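Local structure of transcription elongation factor Spt4 (Methanocaldococcus jannaschii, 3LPE) at residues M1-N12 with C16-L30. The protein stimulates transcription elongation as the small zinc-binding partner of Spt5, with which it forms a heterodimer. Residues are numbered along the deposited sequence; the frame is centred on the assembly and turned at random.
With ZN (zinc ion), chain I.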
loop_
_atom_site.group_PDB
_atom_site.type_symbol
_atom_site.label_atom_id
_atom_site.label_comp_id
_atom_site.label_asym_id
_atom_site.label_seq_id
_atom_site.Cartn_x
_atom_site.Cartn_y
_atom_site.Cartn_z
ATOM N N MET B 1 15.681 4.152 3.370
ATOM C CA MET B 1 15.007 2.998 2.777
ATOM C C MET B 1 15.237 2.959 1.270
ATOM O O MET B 1 15.170 3.994 0.591
ATOM C CB MET B 1 13.508 3.052 3.082
ATOM C CG MET B 1 12.726 1.834 2.605
ATOM S SD MET B 1 13.113 0.341 3.537
ATOM C CE MET B 1 12.908 0.865 5.248
ATOM N N ARG B 2 15.498 1.760 0.755
ATOM C CA ARG B 2 15.826 1.556 -0.642
ATOM C C ARG B 2 14.804 0.621 -1.250
ATOM O O ARG B 2 14.026 0.001 -0.537
ATOM C CB ARG B 2 17.231 0.971 -0.781
ATOM C CG ARG B 2 18.317 1.714 0.028
ATOM C CD ARG B 2 19.632 0.922 0.072
ATOM N NE ARG B 2 20.270 0.855 -1.236
ATOM C CZ ARG B 2 21.168 1.739 -1.672
ATOM N NH1 ARG B 2 21.532 2.757 -0.904
ATOM N NH2 ARG B 2 21.705 1.608 -2.871
ATOM N N ALA B 3 14.788 0.535 -2.574
ATOM C CA ALA B 3 13.849 -0.331 -3.264
ATOM C C ALA B 3 14.611 -1.145 -4.291
ATOM O O ALA B 3 15.499 -0.624 -4.963
ATOM C CB ALA B 3 12.749 0.489 -3.953
ATOM N N CYS B 4 14.272 -2.426 -4.408
ATOM C CA CYS B 4 14.873 -3.268 -5.434
ATOM C C CYS B 4 14.668 -2.681 -6.816
ATOM O O CYS B 4 13.563 -2.334 -7.172
ATOM C CB CYS B 4 14.266 -4.690 -5.397
ATOM S SG CYS B 4 15.028 -5.724 -6.659
ATOM N N LEU B 5 15.737 -2.593 -7.615
ATOM C CA LEU B 5 15.627 -2.042 -8.973
ATOM C C LEU B 5 14.771 -2.915 -9.895
ATOM O O LEU B 5 14.237 -2.441 -10.888
ATOM C CB LEU B 5 17.017 -1.853 -9.601
ATOM C CG LEU B 5 17.861 -0.724 -9.006
ATOM C CD1 LEU B 5 19.333 -0.886 -9.376
ATOM C CD2 LEU B 5 17.327 0.650 -9.449
ATOM N N LYS B 6 14.638 -4.192 -9.553
ATOM C CA LYS B 6 13.901 -5.137 -10.393
ATOM C C LYS B 6 12.461 -5.362 -9.924
ATOM O O LYS B 6 11.530 -5.289 -10.713
ATOM C CB LYS B 6 14.649 -6.479 -10.448
ATOM C CG LYS B 6 14.302 -7.342 -11.640
ATOM C CD LYS B 6 15.071 -8.674 -11.628
ATOM C CE LYS B 6 16.582 -8.468 -11.698
ATOM N NZ LYS B 6 17.309 -9.726 -12.050
ATOM N N CYS B 7 12.281 -5.657 -8.641
ATOM C CA CYS B 7 10.965 -6.039 -8.140
ATOM C C CYS B 7 10.406 -5.005 -7.174
ATOM O O CYS B 7 9.300 -5.162 -6.699
ATOM C CB CYS B 7 10.976 -7.426 -7.479
ATOM S SG CYS B 7 11.665 -7.526 -5.777
ATOM N N LYS B 8 11.178 -3.957 -6.887
ATOM C CA LYS B 8 10.653 -2.809 -6.106
ATOM C C LYS B 8 10.425 -3.071 -4.618
ATOM O O LYS B 8 9.950 -2.192 -3.869
ATOM C CB LYS B 8 9.389 -2.226 -6.770
ATOM C CG LYS B 8 9.660 -1.641 -8.139
ATOM C CD LYS B 8 8.424 -1.003 -8.780
ATOM C CE LYS B 8 7.504 -2.040 -9.385
ATOM N NZ LYS B 8 6.664 -1.451 -10.469
ATOM N N TYR B 9 10.796 -4.266 -4.162
ATOM C CA TYR B 9 10.726 -4.571 -2.740
ATOM C C TYR B 9 11.517 -3.541 -1.919
ATOM O O TYR B 9 12.652 -3.182 -2.263
ATOM C CB TYR B 9 11.301 -5.955 -2.474
ATOM C CG TYR B 9 11.141 -6.465 -1.064
ATOM C CD1 TYR B 9 9.954 -7.065 -0.649
ATOM C CD2 TYR B 9 12.198 -6.420 -0.170
ATOM C CE1 TYR B 9 9.824 -7.576 0.648
ATOM C CE2 TYR B 9 12.081 -6.923 1.120
ATOM C CZ TYR B 9 10.894 -7.505 1.522
ATOM O OH TYR B 9 10.804 -8.011 2.801
ATOM N N LEU B 10 10.915 -3.082 -0.833
ATOM C CA LEU B 10 11.545 -2.035 -0.026
ATOM C C LEU B 10 12.355 -2.605 1.115
ATOM O O LEU B 10 11.860 -3.457 1.841
ATOM C CB LEU B 10 10.477 -1.111 0.550
ATOM C CG LEU B 10 9.733 -0.288 -0.500
ATOM C CD1 LEU B 10 8.619 0.452 0.232
ATOM C CD2 LEU B 10 10.675 0.724 -1.095
ATOM N N THR B 11 13.576 -2.108 1.276
ATOM C CA THR B 11 14.496 -2.598 2.307
ATOM C C THR B 11 15.653 -1.618 2.564
ATOM O O THR B 11 16.003 -0.797 1.705
ATOM C CB THR B 11 15.068 -3.988 1.920
ATOM O OG1 THR B 11 15.962 -4.433 2.948
ATOM C CG2 THR B 11 15.822 -3.915 0.615
ATOM N N ASN B 12 16.256 -1.702 3.746
ATOM C CA ASN B 12 17.466 -0.946 4.006
ATOM C C ASN B 12 18.665 -1.596 3.367
ATOM O O ASN B 12 19.700 -0.971 3.193
ATOM C CB ASN B 12 17.678 -0.725 5.510
ATOM C CG ASN B 12 16.621 0.194 6.106
ATOM O OD1 ASN B 12 16.282 1.223 5.517
ATOM N ND2 ASN B 12 16.088 -0.176 7.263
ATOM N N CYS B 16 18.457 -6.963 -2.743
ATOM C CA CYS B 16 17.098 -7.410 -2.515
ATOM C C CYS B 16 17.085 -8.828 -1.973
ATOM O O CYS B 16 17.704 -9.720 -2.555
ATOM C CB CYS B 16 16.306 -7.356 -3.812
ATOM S SG CYS B 16 14.600 -7.912 -3.666
ATOM N N PRO B 17 16.377 -9.037 -0.860
ATOM C CA PRO B 17 16.291 -10.360 -0.213
ATOM C C PRO B 17 15.472 -11.348 -1.050
ATOM O O PRO B 17 15.556 -12.567 -0.861
ATOM C CB PRO B 17 15.579 -10.077 1.120
ATOM C CG PRO B 17 15.520 -8.581 1.246
ATOM C CD PRO B 17 15.627 -8.003 -0.129
ATOM N N ILE B 18 14.682 -10.829 -1.972
ATOM C CA ILE B 18 13.892 -11.698 -2.840
ATOM C C ILE B 18 14.675 -12.154 -4.057
ATOM O O ILE B 18 14.825 -13.354 -4.289
ATOM C CB ILE B 18 12.587 -11.019 -3.306
ATOM C CG1 ILE B 18 11.718 -10.663 -2.105
ATOM C CG2 ILE B 18 11.807 -11.960 -4.248
ATOM C CD1 ILE B 18 10.434 -9.912 -2.479
ATOM N N CYS B 19 15.188 -11.203 -4.831
ATOM C CA CYS B 19 15.718 -11.505 -6.168
ATOM C C CYS B 19 17.206 -11.174 -6.349
ATOM O O CYS B 19 17.770 -11.340 -7.443
ATOM C CB CYS B 19 14.874 -10.809 -7.244
ATOM S SG CYS B 19 15.207 -9.012 -7.384
ATOM N N HIS B 20 17.854 -10.731 -5.279
ATOM C CA HIS B 20 19.305 -10.497 -5.274
ATOM C C HIS B 20 19.788 -9.316 -6.118
ATOM O O HIS B 20 20.987 -9.115 -6.286
ATOM C CB HIS B 20 20.060 -11.779 -5.655
ATOM C CG HIS B 20 19.475 -13.010 -5.043
ATOM N ND1 HIS B 20 18.654 -13.868 -5.741
ATOM C CD2 HIS B 20 19.560 -13.510 -3.785
ATOM C CE1 HIS B 20 18.268 -14.851 -4.945
ATOM N NE2 HIS B 20 18.807 -14.658 -3.755
ATOM N N SER B 21 18.869 -8.521 -6.646
ATOM C CA SER B 21 19.308 -7.393 -7.460
ATOM C C SER B 21 19.688 -6.203 -6.552
ATOM O O SER B 21 19.362 -6.184 -5.376
ATOM C CB SER B 21 18.241 -7.033 -8.498
ATOM O OG SER B 21 17.552 -5.855 -8.146
ATOM N N PRO B 22 20.427 -5.221 -7.094
ATOM C CA PRO B 22 20.771 -4.017 -6.330
ATOM C C PRO B 22 19.518 -3.235 -5.955
ATOM O O PRO B 22 18.539 -3.326 -6.659
ATOM C CB PRO B 22 21.607 -3.196 -7.326
ATOM C CG PRO B 22 22.058 -4.157 -8.356
ATOM C CD PRO B 22 21.004 -5.212 -8.448
ATOM N N THR B 23 19.564 -2.482 -4.863
ATOM C CA THR B 23 18.446 -1.640 -4.465
ATOM C C THR B 23 18.874 -0.191 -4.634
ATOM O O THR B 23 20.062 0.082 -4.744
ATOM C CB THR B 23 18.081 -1.854 -2.993
ATOM O OG1 THR B 23 19.168 -1.441 -2.157
ATOM C CG2 THR B 23 17.765 -3.312 -2.732
ATOM N N SER B 24 17.907 0.723 -4.653
ATOM C CA SER B 24 18.182 2.132 -4.878
ATOM C C SER B 24 17.348 2.999 -3.941
ATOM O O SER B 24 16.221 2.671 -3.618
ATOM C CB SER B 24 17.859 2.512 -6.323
ATOM O OG SER B 24 18.063 3.905 -6.554
ATOM N N GLU B 25 17.909 4.127 -3.522
ATOM C CA GLU B 25 17.169 5.072 -2.697
ATOM C C GLU B 25 16.181 5.877 -3.531
ATOM O O GLU B 25 15.288 6.525 -3.001
ATOM C CB GLU B 25 18.132 6.014 -1.977
ATOM C CG GLU B 25 18.746 5.396 -0.739
ATOM C CD GLU B 25 19.647 6.350 -0.001
ATOM O OE1 GLU B 25 20.493 6.991 -0.658
ATOM O OE2 GLU B 25 19.509 6.454 1.235
ATOM N N ASN B 26 16.328 5.809 -4.845
ATOM C CA ASN B 26 15.529 6.649 -5.734
ATOM C C ASN B 26 14.247 5.948 -6.181
ATOM O O ASN B 26 14.158 5.434 -7.293
ATOM C CB ASN B 26 16.384 7.093 -6.932
ATOM C CG ASN B 26 15.803 8.289 -7.648
ATOM O OD1 ASN B 26 14.724 8.779 -7.296
ATOM N ND2 ASN B 26 16.514 8.771 -8.666
ATOM N N TRP B 27 13.254 5.934 -5.297
ATOM C CA TRP B 27 12.012 5.230 -5.539
ATOM C C TRP B 27 10.833 6.112 -5.159
ATOM O O TRP B 27 10.970 7.057 -4.376
ATOM C CB TRP B 27 11.961 3.905 -4.764
ATOM C CG TRP B 27 12.068 4.045 -3.265
ATOM C CD1 TRP B 27 13.208 4.027 -2.528
ATOM C CD2 TRP B 27 10.988 4.223 -2.328
ATOM N NE1 TRP B 27 12.917 4.194 -1.200
ATOM C CE2 TRP B 27 11.560 4.311 -1.047
ATOM C CE3 TRP B 27 9.599 4.318 -2.454
ATOM C CZ2 TRP B 27 10.793 4.481 0.108
ATOM C CZ3 TRP B 27 8.836 4.495 -1.308
ATOM C CH2 TRP B 27 9.438 4.577 -0.042
ATOM N N ILE B 28 9.681 5.779 -5.718
ATOM C CA ILE B 28 8.457 6.571 -5.587
ATOM C C ILE B 28 7.234 5.693 -5.420
ATOM O O ILE B 28 7.084 4.693 -6.111
ATOM C CB ILE B 28 8.263 7.457 -6.838
ATOM C CG1 ILE B 28 9.264 8.609 -6.800
ATOM C CG2 ILE B 28 6.850 7.998 -6.910
ATOM C CD1 ILE B 28 9.289 9.311 -5.457
ATOM N N GLY B 29 6.350 6.086 -4.509
ATOM C CA GLY B 29 5.082 5.423 -4.340
ATOM C C GLY B 29 5.232 4.298 -3.350
ATOM O O GLY B 29 6.326 3.797 -3.182
ATOM N N LEU B 30 4.136 3.898 -2.713
ATOM C CA LEU B 30 4.183 2.841 -1.705
ATOM C C LEU B 30 2.992 1.902 -1.847
ATOM O O LEU B 30 1.831 2.340 -1.860
ATOM C CB LEU B 30 4.223 3.442 -0.296
ATOM C CG LEU B 30 4.072 2.492 0.894
ATOM C CD1 LEU B 30 5.178 1.450 0.862
ATOM C CD2 LEU B 30 4.132 3.288 2.201
HETATM ZN ZN ZN I . 13.963 -7.677 -5.903
HETATM O O HOH W 1 18.026 4.083 2.755
#
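Cys4 and Cys7 from residues 1-12 and Cys16 and Cys19 from residues 16-30 close four thiolates around one zinc ion, their SG atoms 2.3 to 2.4 Å from the metal. Arg2 holds Thr23 by one guanidinium edge: NE donates a hydrogen bond to Thr23 OG1 (2.7 Å) in the guanidinium plane, and NH2 a second to Thr23 O (2.9 Å) from above the carbonyl plane. The bend at chi3 (68°) brings this edge to Thr23, whose OG1 also bonds Asp13 O. Glu25 OE1, 4.4 Å from Arg2 NH1 and well out of the guanidinium plane, is near in charge only. With an alanine in place of Arg2, Thr23 OG1 and O would probably both lose these donors, and Glu25 its nearby positive charge. Next along the strands, the backbones of Ala3 and Ser24 exchange two hydrogen bonds as an antiparallel pair, and Leu5 N continues to Pro22 O with a nearly straight bond (173°).

Away from the zinc, Trp27 NE1 donates to Met1 O (2.9 Å), the oxygen lying in the indole plane. Leu10 CD2 sits squarely over the indole face, 3.7 Å from the six-ring centroid, while Ala3 CB packs on Trp27 CB. Near the metal, Ile18 CD1 touches Tyr9 CD1 at 3.4 Å. Two CxxC knuckles sharing a zinc beside short antiparallel strands are the hallmark of a zinc ribbon, here the Spt4/RpoE2 zinc finger.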